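Local coordinates for protein DTDP-4-dehydrorhamnose reductase, rfbD ortholog (Clostridium acetobutylicum, PDB 1VL0) that probably catalyses the NAD(P)H-dependent reduction of dTDP-6-deoxy-L-lyxo-4-hexulose to dTDP-L-rhamnose, a step in making the rhamnose donor, and is seen here with NADH bound, at residues Val67-Ala72 and Ile92-Leu97; Ile108-Thr113 and Asn146-Leu151; Thr160-Gly165 and Gly222-Tyr227. All blocks are in the same frame, centred on the assembly; numbering follows the deposited sequence.

Interaction 1. Residues Val67-Ala72 and Ile92-Leu97. With NAI (1,4-dihydronicotinamide adenine dinucleotide), chain D.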
loop_
_atom_site.group_PDB
_atom_site.type_symbol
_atom_site.label_atom_id
_atom_site.label_comp_id
_atom_site.label_asym_id
_atom_site.label_seq_id
_atom_site.Cartn_x
_atom_site.Cartn_y
_atom_site.Cartn_z
ATOM N N VAL A 67 -14.983 -7.398 -13.254
ATOM C CA VAL A 67 -15.842 -6.256 -13.126
ATOM C C VAL A 67 -15.058 -5.084 -13.669
ATOM O O VAL A 67 -13.882 -4.886 -13.339
ATOM C CB VAL A 67 -16.349 -6.005 -11.654
ATOM C CG1 VAL A 67 -15.216 -5.856 -10.658
ATOM C CG2 VAL A 67 -17.272 -4.744 -11.568
ATOM N N ILE A 68 -15.711 -4.315 -14.534
ATOM C CA ILE A 68 -15.214 -3.044 -14.992
ATOM C C ILE A 68 -16.063 -1.945 -14.400
ATOM O O ILE A 68 -17.239 -1.818 -14.701
ATOM C CB ILE A 68 -15.222 -2.937 -16.527
ATOM C CG1 ILE A 68 -14.438 -4.091 -17.126
ATOM C CG2 ILE A 68 -14.541 -1.683 -17.004
ATOM C CD1 ILE A 68 -14.538 -4.226 -18.636
ATOM N N ASN A 69 -15.440 -1.104 -13.582
ATOM C CA ASN A 69 -16.210 -0.073 -12.921
ATOM C C ASN A 69 -16.105 1.268 -13.634
ATOM O O ASN A 69 -15.064 1.952 -13.546
ATOM C CB ASN A 69 -15.780 0.106 -11.484
ATOM C CG ASN A 69 -16.595 1.141 -10.793
ATOM O OD1 ASN A 69 -17.780 1.292 -11.095
ATOM N ND2 ASN A 69 -16.008 1.830 -9.850
ATOM N N CYS A 70 -17.194 1.645 -14.315
ATOM C CA CYS A 70 -17.283 2.917 -15.039
ATOM C C CYS A 70 -18.158 3.921 -14.313
ATOM O O CYS A 70 -18.354 5.022 -14.794
ATOM C CB CYS A 70 -17.837 2.690 -16.448
ATOM S SG CYS A 70 -16.865 1.492 -17.389
ATOM N N ALA A 71 -18.694 3.533 -13.164
ATOM C CA ALA A 71 -19.575 4.413 -12.389
ATOM C C ALA A 71 -18.719 5.426 -11.645
ATOM O O ALA A 71 -17.696 5.066 -11.099
ATOM C CB ALA A 71 -20.347 3.603 -11.390
ATOM N N ALA A 72 -19.159 6.676 -11.598
ATOM C CA ALA A 72 -18.485 7.689 -10.820
ATOM C C ALA A 72 -19.395 8.883 -10.643
ATOM O O ALA A 72 -20.349 8.992 -11.349
ATOM C CB ALA A 72 -17.205 8.116 -11.519
ATOM N N ILE A 92 -16.074 4.237 -1.852
ATOM C CA ILE A 92 -16.756 3.072 -1.253
ATOM C C ILE A 92 -17.253 2.114 -2.330
ATOM O O ILE A 92 -17.245 0.908 -2.152
ATOM C CB ILE A 92 -17.977 3.512 -0.378
ATOM C CG1 ILE A 92 -17.579 4.388 0.813
ATOM C CG2 ILE A 92 -18.807 2.303 0.125
ATOM C CD1 ILE A 92 -16.460 3.913 1.590
ATOM N N GLY A 93 -17.733 2.659 -3.448
ATOM C CA GLY A 93 -18.148 1.807 -4.561
ATOM C C GLY A 93 -17.060 0.878 -5.039
ATOM O O GLY A 93 -17.230 -0.325 -5.066
ATOM N N PRO A 94 -15.920 1.435 -5.433
ATOM C CA PRO A 94 -14.734 0.626 -5.783
ATOM C C PRO A 94 -14.285 -0.392 -4.706
ATOM O O PRO A 94 -14.024 -1.606 -5.028
ATOM C CB PRO A 94 -13.678 1.672 -6.063
ATOM C CG PRO A 94 -14.468 2.858 -6.513
ATOM C CD PRO A 94 -15.727 2.854 -5.719
ATOM N N LYS A 95 -14.312 0.053 -3.448
ATOM C CA LYS A 95 -14.028 -0.815 -2.300
ATOM C C LYS A 95 -14.949 -2.004 -2.316
ATOM O O LYS A 95 -14.490 -3.134 -2.178
ATOM C CB LYS A 95 -14.253 -0.065 -0.963
ATOM C CG LYS A 95 -14.268 -0.964 0.306
ATOM C CD LYS A 95 -14.816 -0.276 1.564
ATOM C CE LYS A 95 -16.112 -0.897 2.103
ATOM N NZ LYS A 95 -16.110 -2.298 2.537
ATOM N N ASN A 96 -16.246 -1.734 -2.432
ATOM C CA ASN A 96 -17.250 -2.787 -2.395
ATOM C C ASN A 96 -17.055 -3.770 -3.542
ATOM O O ASN A 96 -17.196 -5.012 -3.364
ATOM C CB ASN A 96 -18.686 -2.212 -2.423
ATOM C CG ASN A 96 -19.080 -1.480 -1.129
ATOM O OD1 ASN A 96 -18.512 -1.714 -0.089
ATOM N ND2 ASN A 96 -20.097 -0.629 -1.203
ATOM N N LEU A 97 -16.764 -3.236 -4.722
ATOM C CA LEU A 97 -16.613 -4.060 -5.919
ATOM C C LEU A 97 -15.343 -4.881 -5.912
ATOM O O LEU A 97 -15.328 -6.049 -6.329
ATOM C CB LEU A 97 -16.648 -3.158 -7.162
ATOM C CG LEU A 97 -17.955 -2.400 -7.431
ATOM C CD1 LEU A 97 -17.728 -1.406 -8.556
ATOM C CD2 LEU A 97 -19.101 -3.347 -7.826
HETATM P PA NAI D . -20.445 9.036 -17.150
HETATM O O1A NAI D . -20.735 10.181 -16.222
HETATM O O2A NAI D . -20.758 9.322 -18.598
HETATM O O5B NAI D . -21.192 7.752 -16.542
HETATM C C5B NAI D . -20.963 7.445 -15.181
HETATM C C4B NAI D . -22.039 6.508 -14.647
HETATM O O4B NAI D . -22.011 6.512 -13.221
HETATM C C3B NAI D . -23.477 6.887 -14.992
HETATM O O3B NAI D . -24.047 5.930 -15.865
HETATM C C2B NAI D . -24.154 6.907 -13.614
HETATM O O2B NAI D . -25.544 6.606 -13.613
HETATM C C1B NAI D . -23.248 5.919 -12.874
HETATM N N9A NAI D . -23.441 5.736 -11.423
HETATM C C8A NAI D . -23.562 6.746 -10.510
HETATM N N7A NAI D . -23.756 6.196 -9.294
HETATM C C5A NAI D . -23.786 4.847 -9.396
HETATM C C6A NAI D . -23.962 3.840 -8.445
HETATM N N6A NAI D . -24.166 4.131 -7.169
HETATM N N1A NAI D . -23.940 2.524 -8.846
HETATM C C2A NAI D . -23.730 2.210 -10.193
HETATM N N3A NAI D . -23.587 3.196 -11.136
HETATM C C4A NAI D . -23.595 4.520 -10.749
HETATM O O3 NAI D . -18.917 8.599 -16.933
HETATM P PN NAI D . -17.729 8.599 -18.033
HETATM O O1N NAI D . -17.726 7.338 -18.800
HETATM O O2N NAI D . -17.639 9.957 -18.615
HETATM O O5D NAI D . -16.494 8.334 -17.021
HETATM C C5D NAI D . -15.975 7.016 -16.909
HETATM C C4D NAI D . -14.829 7.012 -15.931
HETATM O O4D NAI D . -13.779 7.913 -16.345
HETATM C C3D NAI D . -15.258 7.425 -14.525
HETATM O O3D NAI D . -14.732 6.435 -13.686
HETATM C C2D NAI D . -14.614 8.790 -14.284
HETATM O O2D NAI D . -14.229 9.112 -12.952
HETATM C C1D NAI D . -13.393 8.683 -15.205
HETATM N N1N NAI D . -12.909 9.972 -15.694
HETATM C C2N NAI D . -13.652 10.649 -16.635
HETATM C C3N NAI D . -13.160 11.864 -17.108
HETATM C C7N NAI D . -14.063 12.803 -17.849
HETATM O O7N NAI D . -13.459 13.850 -18.561
HETATM N N7N NAI D . -15.392 12.634 -17.823
HETATM C C4N NAI D . -11.939 12.360 -16.631
HETATM C C5N NAI D . -11.198 11.662 -15.676
HETATM C C6N NAI D . -11.723 10.456 -15.224
#
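Leu97 sets its CD1 methyl over one face of the Asn69 carboxamide, 3.6 Å from Asn69 CG. This is the tight part of the contact. Asn69 CG is anti to the backbone N (chi1 -179°), which carries the carboxamide under that methyl, and the two side chains meet at about a right angle. Pro94 adds its ring from one helical turn earlier, with CG 3.8 Å from Asn69 ND2. Toward Val67 the packing is looser: Val67 CG2 and Leu97 CD2 are 4.4 Å apart. No hydrogen bond joins 67-72 to 92-97. The axes of 67-69 and 92-97 run antiparallel (177°) at 10.1 Å, as a strand and a helix packed on its sheet do in a Rossmann fold. Past the strand the chain leaves the helix and turns to the cofactor. Asn69 OD1 accepts from Ala71 N at 3.2 Å, an Asx turn whose donor lies above the carbonyl plane. Thr18 OG1 also bonds this oxygen. Ala71 CB then meets the adenine at N3A of NAI (3.3 Å), and Ala72 N donates to ribose O4B of NAI at 3.3 Å. Away from the strand, Lys95 NZ bonds Tyr213 O and Asn212 OD1 of the second subunit.

Interaction 2. Residues Ile108-Thr113 and Asn146-Leu151. With NAI (1,4-dihydronicotinamide adenine dinucleotide), chain D.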
loop_
_atom_site.group_PDB
_atom_site.type_symbol
_atom_site.label_atom_id
_atom_site.label_comp_id
_atom_site.label_asym_id
_atom_site.label_seq_id
_atom_site.Cartn_x
_atom_site.Cartn_y
_atom_site.Cartn_z
ATOM N N ILE A 108 -10.668 -6.887 -11.218
ATOM C CA ILE A 108 -11.376 -5.653 -11.220
ATOM C C ILE A 108 -10.619 -4.604 -12.025
ATOM O O ILE A 108 -9.412 -4.402 -11.818
ATOM C CB ILE A 108 -11.698 -5.141 -9.776
ATOM C CG1 ILE A 108 -12.322 -3.742 -9.862
ATOM C CG2 ILE A 108 -10.456 -5.079 -8.864
ATOM C CD1 ILE A 108 -13.028 -3.294 -8.686
ATOM N N VAL A 109 -11.326 -3.942 -12.955
ATOM C CA VAL A 109 -10.804 -2.748 -13.600
ATOM C C VAL A 109 -11.496 -1.573 -12.949
ATOM O O VAL A 109 -12.701 -1.500 -12.873
ATOM C CB VAL A 109 -11.050 -2.670 -15.109
ATOM C CG1 VAL A 109 -10.510 -1.409 -15.697
ATOM C CG2 VAL A 109 -10.402 -3.847 -15.828
ATOM N N GLN A 110 -10.692 -0.633 -12.494
ATOM C CA GLN A 110 -11.184 0.628 -11.897
ATOM C C GLN A 110 -10.689 1.829 -12.730
ATOM O O GLN A 110 -9.478 2.054 -12.889
ATOM C CB GLN A 110 -10.622 0.738 -10.500
ATOM C CG GLN A 110 -10.736 2.124 -9.842
ATOM C CD GLN A 110 -12.169 2.537 -9.623
ATOM O OE1 GLN A 110 -13.103 1.718 -9.703
ATOM N NE2 GLN A 110 -12.352 3.809 -9.327
ATOM N N ILE A 111 -11.628 2.589 -13.245
ATOM C CA ILE A 111 -11.281 3.712 -14.045
ATOM C C ILE A 111 -11.100 4.934 -13.125
ATOM O O ILE A 111 -11.943 5.212 -12.252
ATOM C CB ILE A 111 -12.366 4.002 -15.136
ATOM C CG1 ILE A 111 -12.731 2.741 -15.935
ATOM C CG2 ILE A 111 -11.839 5.121 -16.062
ATOM C CD1 ILE A 111 -11.682 2.212 -16.875
ATOM N N SER A 112 -10.009 5.653 -13.332
ATOM C CA SER A 112 -9.655 6.756 -12.484
ATOM C C SER A 112 -9.264 7.989 -13.337
ATOM O O SER A 112 -9.581 8.069 -14.537
ATOM C CB SER A 112 -8.501 6.353 -11.532
ATOM O OG SER A 112 -8.322 7.272 -10.435
ATOM N N THR A 113 -8.554 8.932 -12.715
ATOM C CA THR A 113 -8.482 10.307 -13.188
ATOM C C THR A 113 -7.113 10.957 -13.019
ATOM O O THR A 113 -6.364 10.681 -12.091
ATOM C CB THR A 113 -9.607 11.154 -12.502
ATOM O OG1 THR A 113 -9.557 12.533 -12.931
ATOM C CG2 THR A 113 -9.443 11.212 -10.999
ATOM N N ASN A 146 -6.902 3.355 -3.894
ATOM C CA ASN A 146 -6.218 2.746 -2.773
ATOM C C ASN A 146 -6.960 1.532 -2.255
ATOM O O ASN A 146 -6.380 0.515 -1.915
ATOM C CB ASN A 146 -6.075 3.755 -1.654
ATOM C CG ASN A 146 -5.058 4.872 -1.976
ATOM O OD1 ASN A 146 -4.254 4.774 -2.896
ATOM N ND2 ASN A 146 -5.128 5.952 -1.200
ATOM N N PHE A 147 -8.265 1.637 -2.197
ATOM C CA PHE A 147 -9.104 0.482 -1.757
ATOM C C PHE A 147 -9.033 -0.682 -2.722
ATOM O O PHE A 147 -8.927 -1.818 -2.299
ATOM C CB PHE A 147 -10.552 0.893 -1.694
ATOM C CG PHE A 147 -10.965 1.543 -0.413
ATOM C CD1 PHE A 147 -10.692 0.951 0.817
ATOM C CD2 PHE A 147 -11.724 2.712 -0.445
ATOM C CE1 PHE A 147 -11.112 1.532 1.985
ATOM C CE2 PHE A 147 -12.156 3.296 0.718
ATOM C CZ PHE A 147 -11.848 2.716 1.937
ATOM N N VAL A 148 -9.134 -0.405 -4.023
ATOM C CA VAL A 148 -9.111 -1.460 -5.033
ATOM C C VAL A 148 -7.810 -2.293 -4.899
ATOM O O VAL A 148 -7.848 -3.497 -4.825
ATOM C CB VAL A 148 -9.284 -0.872 -6.448
ATOM C CG1 VAL A 148 -8.970 -1.880 -7.490
ATOM C CG2 VAL A 148 -10.698 -0.371 -6.643
ATOM N N LYS A 149 -6.669 -1.632 -4.838
ATOM C CA LYS A 149 -5.428 -2.318 -4.742
ATOM C C LYS A 149 -5.292 -3.081 -3.422
ATOM O O LYS A 149 -4.668 -4.140 -3.360
ATOM C CB LYS A 149 -4.284 -1.332 -4.848
ATOM C CG LYS A 149 -4.227 -0.603 -6.143
ATOM C CD LYS A 149 -2.867 0.083 -6.329
ATOM C CE LYS A 149 -2.849 1.390 -5.628
ATOM N NZ LYS A 149 -1.552 2.072 -5.884
ATOM N N ALA A 150 -5.867 -2.548 -2.346
ATOM C CA ALA A 150 -5.709 -3.181 -1.027
ATOM C C ALA A 150 -6.544 -4.422 -0.931
ATOM O O ALA A 150 -6.166 -5.364 -0.274
ATOM C CB ALA A 150 -6.135 -2.233 0.069
ATOM N N LEU A 151 -7.691 -4.410 -1.592
ATOM C CA LEU A 151 -8.674 -5.481 -1.430
ATOM C C LEU A 151 -8.700 -6.579 -2.500
ATOM O O LEU A 151 -9.427 -7.543 -2.352
ATOM C CB LEU A 151 -10.044 -4.849 -1.328
ATOM C CG LEU A 151 -10.256 -4.003 -0.069
ATOM C CD1 LEU A 151 -11.468 -3.148 -0.240
ATOM C CD2 LEU A 151 -10.350 -4.883 1.198
HETATM P PA NAI D . -20.445 9.036 -17.150
HETATM O O1A NAI D . -20.735 10.181 -16.222
HETATM O O2A NAI D . -20.758 9.322 -18.598
HETATM O O5B NAI D . -21.192 7.752 -16.542
HETATM C C5B NAI D . -20.963 7.445 -15.181
HETATM C C4B NAI D . -22.039 6.508 -14.647
HETATM O O4B NAI D . -22.011 6.512 -13.221
HETATM C C3B NAI D . -23.477 6.887 -14.992
HETATM O O3B NAI D . -24.047 5.930 -15.865
HETATM C C2B NAI D . -24.154 6.907 -13.614
HETATM O O2B NAI D . -25.544 6.606 -13.613
HETATM C C1B NAI D . -23.248 5.919 -12.874
HETATM N N9A NAI D . -23.441 5.736 -11.423
HETATM C C8A NAI D . -23.562 6.746 -10.510
HETATM N N7A NAI D . -23.756 6.196 -9.294
HETATM C C5A NAI D . -23.786 4.847 -9.396
HETATM C C6A NAI D . -23.962 3.840 -8.445
HETATM N N6A NAI D . -24.166 4.131 -7.169
HETATM N N1A NAI D . -23.940 2.524 -8.846
HETATM C C2A NAI D . -23.730 2.210 -10.193
HETATM N N3A NAI D . -23.587 3.196 -11.136
HETATM C C4A NAI D . -23.595 4.520 -10.749
HETATM O O3 NAI D . -18.917 8.599 -16.933
HETATM P PN NAI D . -17.729 8.599 -18.033
HETATM O O1N NAI D . -17.726 7.338 -18.800
HETATM O O2N NAI D . -17.639 9.957 -18.615
HETATM O O5D NAI D . -16.494 8.334 -17.021
HETATM C C5D NAI D . -15.975 7.016 -16.909
HETATM C C4D NAI D . -14.829 7.012 -15.931
HETATM O O4D NAI D . -13.779 7.913 -16.345
HETATM C C3D NAI D . -15.258 7.425 -14.525
HETATM O O3D NAI D . -14.732 6.435 -13.686
HETATM C C2D NAI D . -14.614 8.790 -14.284
HETATM O O2D NAI D . -14.229 9.112 -12.952
HETATM C C1D NAI D . -13.393 8.683 -15.205
HETATM N N1N NAI D . -12.909 9.972 -15.694
HETATM C C2N NAI D . -13.652 10.649 -16.635
HETATM C C3N NAI D . -13.160 11.864 -17.108
HETATM C C7N NAI D . -14.063 12.803 -17.849
HETATM O O7N NAI D . -13.459 13.850 -18.561
HETATM N N7N NAI D . -15.392 12.634 -17.823
HETATM C C4N NAI D . -11.939 12.360 -16.631
HETATM C C5N NAI D . -11.198 11.662 -15.676
HETATM C C6N NAI D . -11.723 10.456 -15.224
#
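Ile111 O is held by two groups: Lys141 NZ, and a weak hydrogen bond from the ribose hydroxyl O3D of NAI at 3.4 Å. The side chain of Ile111 lies along the same nicotinamide ribose. Its CG2 branch, anti to the backbone N, comes 3.4 Å from O4D of NAI. The next two residues reach the dihydronicotinamide ring itself. Ser112 O is 3.3 Å from C6N of NAI, and Thr113 OG1 is 3.3 Å from C5N of NAI. Ser112 OG bonds Glu145 OE2, a tie from the strand to helix 136-151.

Within 146-151, Val148 alone touches 108-113. Val148 splits its two methyls between two strand residues. CG1 of Val148 touches CG2 of Ile108 at 3.8 Å, and CG2 of Val148 touches CB of Gln110 at 4.0 Å, with Gln110 CG close behind. All three residues are buried, and the contact between them is purely one of packing. No hydrogen bond crosses between the two segments here. Gln110 extends first, with CG anti to the backbone N (chi1 166°), and then bends at chi2 (64°). Its methylenes therefore meet Val148, while OE1 turns to accept from Asn69 ND2. That satisfies a buried amide oxygen.

Strand 107-113 ends beside the cofactor, and helix 136-151 carries Tyr137 and Lys141, both of which bind NADH. A central parallel strand backed by a helix bearing tyrosine and, four residues on, lysine is the YxxxK arrangement of the short-chain dehydrogenase/reductase fold.

Interaction 3. Residues Thr160-Gly165 and Gly222-Tyr227. With NAI (1,4-dihydronicotinamide adenine dinucleotide), chain D.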
loop_
_atom_site.group_PDB
_atom_site.type_symbol
_atom_site.label_atom_id
_atom_site.label_comp_id
_atom_site.label_asym_id
_atom_site.label_seq_id
_atom_site.Cartn_x
_atom_site.Cartn_y
_atom_site.Cartn_z
ATOM N N THR A 160 -7.720 8.152 -16.748
ATOM C CA THR A 160 -7.964 8.850 -17.984
ATOM C C THR A 160 -8.303 10.336 -17.744
ATOM O O THR A 160 -8.254 10.806 -16.607
ATOM C CB THR A 160 -9.006 8.132 -18.827
ATOM O OG1 THR A 160 -9.019 8.724 -20.146
ATOM C CG2 THR A 160 -10.407 8.311 -18.298
ATOM N N ALA A 161 -8.591 11.073 -18.822
ATOM C CA ALA A 161 -8.812 12.520 -18.716
ATOM C C ALA A 161 -9.509 13.041 -19.957
ATOM O O ALA A 161 -9.409 12.430 -21.031
ATOM C CB ALA A 161 -7.463 13.252 -18.561
ATOM N N TRP A 162 -10.206 14.170 -19.790
ATOM C CA TRP A 162 -10.755 14.950 -20.915
ATOM C C TRP A 162 -11.516 14.008 -21.827
ATOM O O TRP A 162 -11.308 13.970 -23.042
ATOM C CB TRP A 162 -9.635 15.630 -21.673
ATOM C CG TRP A 162 -8.942 16.705 -20.936
ATOM C CD1 TRP A 162 -8.763 16.827 -19.570
ATOM C CD2 TRP A 162 -8.264 17.821 -21.517
ATOM N NE1 TRP A 162 -8.024 17.953 -19.285
ATOM C CE2 TRP A 162 -7.733 18.598 -20.455
ATOM C CE3 TRP A 162 -8.109 18.284 -22.821
ATOM C CZ2 TRP A 162 -7.050 19.786 -20.671
ATOM C CZ3 TRP A 162 -7.430 19.421 -23.027
ATOM C CH2 TRP A 162 -6.905 20.181 -21.960
ATOM N N LEU A 163 -12.422 13.253 -21.240
ATOM C CA LEU A 163 -13.005 12.113 -21.933
ATOM C C LEU A 163 -14.315 12.433 -22.674
ATOM O O LEU A 163 -15.242 13.034 -22.116
ATOM C CB LEU A 163 -13.281 10.996 -20.922
ATOM C CG LEU A 163 -13.705 9.666 -21.490
ATOM C CD1 LEU A 163 -12.582 9.026 -22.258
ATOM C CD2 LEU A 163 -14.210 8.756 -20.364
ATOM N N TYR A 164 -14.408 11.990 -23.928
ATOM C CA TYR A 164 -15.609 12.230 -24.718
ATOM C C TYR A 164 -16.051 10.935 -25.363
ATOM O O TYR A 164 -15.263 10.062 -25.681
ATOM C CB TYR A 164 -15.417 13.362 -25.776
ATOM C CG TYR A 164 -14.313 13.071 -26.787
ATOM C CD1 TYR A 164 -14.576 12.339 -27.916
ATOM C CD2 TYR A 164 -13.036 13.524 -26.588
ATOM C CE1 TYR A 164 -13.590 12.058 -28.826
ATOM C CE2 TYR A 164 -12.049 13.250 -27.477
ATOM C CZ TYR A 164 -12.338 12.548 -28.614
ATOM O OH TYR A 164 -11.352 12.215 -29.487
ATOM N N GLY A 165 -17.345 10.845 -25.559
ATOM C CA GLY A 165 -17.970 9.679 -26.185
ATOM C C GLY A 165 -19.481 9.858 -26.189
ATOM O O GLY A 165 -19.995 10.976 -26.337
ATOM N N GLY A 222 -0.333 13.080 -27.624
ATOM C CA GLY A 222 -0.263 14.501 -27.854
ATOM C C GLY A 222 -0.627 15.330 -26.638
ATOM O O GLY A 222 -0.793 14.811 -25.535
ATOM N N ILE A 223 -0.748 16.633 -26.867
ATOM C CA ILE A 223 -0.967 17.628 -25.816
ATOM C C ILE A 223 -1.602 18.883 -26.406
ATOM O O ILE A 223 -1.217 19.318 -27.469
ATOM C CB ILE A 223 0.383 17.979 -25.135
ATOM C CG1 ILE A 223 0.266 19.248 -24.281
ATOM C CG2 ILE A 223 1.486 18.173 -26.199
ATOM C CD1 ILE A 223 1.518 19.605 -23.522
ATOM N N CYS A 224 -2.582 19.453 -25.705
ATOM C CA CYS A 224 -3.134 20.757 -26.041
ATOM C C CYS A 224 -3.854 21.390 -24.848
ATOM O O CYS A 224 -3.999 20.779 -23.798
ATOM C CB CYS A 224 -4.064 20.620 -27.243
ATOM S SG CYS A 224 -5.609 19.702 -26.925
ATOM N N SER A 225 -4.261 22.643 -25.006
ATOM C CA SER A 225 -5.142 23.308 -24.058
ATOM C C SER A 225 -6.598 23.090 -24.448
ATOM O O SER A 225 -6.876 22.654 -25.581
ATOM C CB SER A 225 -4.879 24.816 -24.058
ATOM O OG SER A 225 -5.326 25.373 -25.295
ATOM N N TRP A 226 -7.528 23.443 -23.546
ATOM C CA TRP A 226 -8.972 23.423 -23.875
ATOM C C TRP A 226 -9.296 24.337 -25.047
ATOM O O TRP A 226 -10.158 23.991 -25.875
ATOM C CB TRP A 226 -9.864 23.782 -22.694
ATOM C CG TRP A 226 -9.868 22.797 -21.598
ATOM C CD1 TRP A 226 -9.232 22.920 -20.385
ATOM C CD2 TRP A 226 -10.568 21.548 -21.552
ATOM N NE1 TRP A 226 -9.477 21.814 -19.606
ATOM C CE2 TRP A 226 -10.284 20.952 -20.299
ATOM C CE3 TRP A 226 -11.381 20.851 -22.457
ATOM C CZ2 TRP A 226 -10.807 19.716 -19.918
ATOM C CZ3 TRP A 226 -11.880 19.621 -22.095
ATOM C CH2 TRP A 226 -11.596 19.058 -20.827
ATOM N N TYR A 227 -8.610 25.482 -25.115
ATOM C CA TYR A 227 -8.715 26.413 -26.231
ATOM C C TYR A 227 -8.365 25.697 -27.568
ATOM O O TYR A 227 -9.133 25.702 -28.521
ATOM C CB TYR A 227 -7.849 27.662 -25.968
ATOM C CG TYR A 227 -7.614 28.499 -27.213
ATOM C CD1 TYR A 227 -8.594 29.377 -27.694
ATOM C CD2 TYR A 227 -6.432 28.360 -27.946
ATOM C CE1 TYR A 227 -8.388 30.108 -28.850
ATOM C CE2 TYR A 227 -6.215 29.076 -29.093
ATOM C CZ TYR A 227 -7.200 29.956 -29.548
ATOM O OH TYR A 227 -6.971 30.676 -30.686
HETATM P PA NAI D . -20.445 9.036 -17.150
HETATM O O1A NAI D . -20.735 10.181 -16.222
HETATM O O2A NAI D . -20.758 9.322 -18.598
HETATM O O5B NAI D . -21.192 7.752 -16.542
HETATM C C5B NAI D . -20.963 7.445 -15.181
HETATM C C4B NAI D . -22.039 6.508 -14.647
HETATM O O4B NAI D . -22.011 6.512 -13.221
HETATM C C3B NAI D . -23.477 6.887 -14.992
HETATM O O3B NAI D . -24.047 5.930 -15.865
HETATM C C2B NAI D . -24.154 6.907 -13.614
HETATM O O2B NAI D . -25.544 6.606 -13.613
HETATM C C1B NAI D . -23.248 5.919 -12.874
HETATM N N9A NAI D . -23.441 5.736 -11.423
HETATM C C8A NAI D . -23.562 6.746 -10.510
HETATM N N7A NAI D . -23.756 6.196 -9.294
HETATM C C5A NAI D . -23.786 4.847 -9.396
HETATM C C6A NAI D . -23.962 3.840 -8.445
HETATM N N6A NAI D . -24.166 4.131 -7.169
HETATM N N1A NAI D . -23.940 2.524 -8.846
HETATM C C2A NAI D . -23.730 2.210 -10.193
HETATM N N3A NAI D . -23.587 3.196 -11.136
HETATM C C4A NAI D . -23.595 4.520 -10.749
HETATM O O3 NAI D . -18.917 8.599 -16.933
HETATM P PN NAI D . -17.729 8.599 -18.033
HETATM O O1N NAI D . -17.726 7.338 -18.800
HETATM O O2N NAI D . -17.639 9.957 -18.615
HETATM O O5D NAI D . -16.494 8.334 -17.021
HETATM C C5D NAI D . -15.975 7.016 -16.909
HETATM C C4D NAI D . -14.829 7.012 -15.931
HETATM O O4D NAI D . -13.779 7.913 -16.345
HETATM C C3D NAI D . -15.258 7.425 -14.525
HETATM O O3D NAI D . -14.732 6.435 -13.686
HETATM C C2D NAI D . -14.614 8.790 -14.284
HETATM O O2D NAI D . -14.229 9.112 -12.952
HETATM C C1D NAI D . -13.393 8.683 -15.205
HETATM N N1N NAI D . -12.909 9.972 -15.694
HETATM C C2N NAI D . -13.652 10.649 -16.635
HETATM C C3N NAI D . -13.160 11.864 -17.108
HETATM C C7N NAI D . -14.063 12.803 -17.849
HETATM O O7N NAI D . -13.459 13.850 -18.561
HETATM N N7N NAI D . -15.392 12.634 -17.823
HETATM C C4N NAI D . -11.939 12.360 -16.631
HETATM C C5N NAI D . -11.198 11.662 -15.676
HETATM C C6N NAI D . -11.723 10.456 -15.224
#
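Trp162 and Trp226 share nearly the same first torsion, about -68°, which sets each CG anti to its own carbonyl carbon. Their second torsions differ widely, and the two indoles end up lying one on the other. The six-membered rings form a face-to-face stack, with centroids 3.8 Å apart and planes 19° from parallel. The closest pair is Trp162 CE2 and Trp226 CZ2, at 3.3 Å. Each ring lies over one face of the other.

The far rim of Trp162 runs into the backbone of the second segment. Ser225 C lies at the ring edge, near its plane, 3.8 Å from CH2 of Trp162. Cys224 O approaches the same CH2 obliquely at 3.5 Å. Ser225 is also the N-cap of helix 226-237: its OG bonds Asp228 N, and also His188 ND1. Phe170 meets the ring of Trp226, with the planes inclined to each other.

Trp162 has left-handed helical backbone angles, at the interruption in strand 155-164. The residues on either side of it face the cofactor. Thr160 O is 3.2 Å from C5N of NAI. Ala161 CA packs near C4N of NAI, the carbon that carries the hydride. Leu163 N donates to the carboxamide oxygen O7N of NAI at 2.9 Å, almost straight at 174°.

Two kinds of interaction thus meet at neighbouring residues, Trp162 and Leu163, where the strand is interrupted. The indole stack is a dispersion contact that joins Trp162 to the start of helix 226-237 without any hydrogen bond between the segments. The polar bond to O7N should restrict the carboxamide, and probably helps orient the dihydronicotinamide ring for hydride transfer.

The three contacts follow one another along the chain; none nests in or crosses another. Interaction 1 closes a mostly helical span of 19 residues between strand 66-69 and helix 83-104. That helix leads into strand 107-113, where interaction 2 opens. It closes 32 residues later on helix 136-151, which runs on to strand 155-164. Interaction 3 then spans 56 residues, to the start of helix 226-237. Strands 66-69, 107-113 and 155-164 are neighbours in one sheet, so backbone bonds link interaction 1 to 2 and 2 to 3. Interactions 1 and 3 lie about 24 Å apart (centres), yet all three touch NAI.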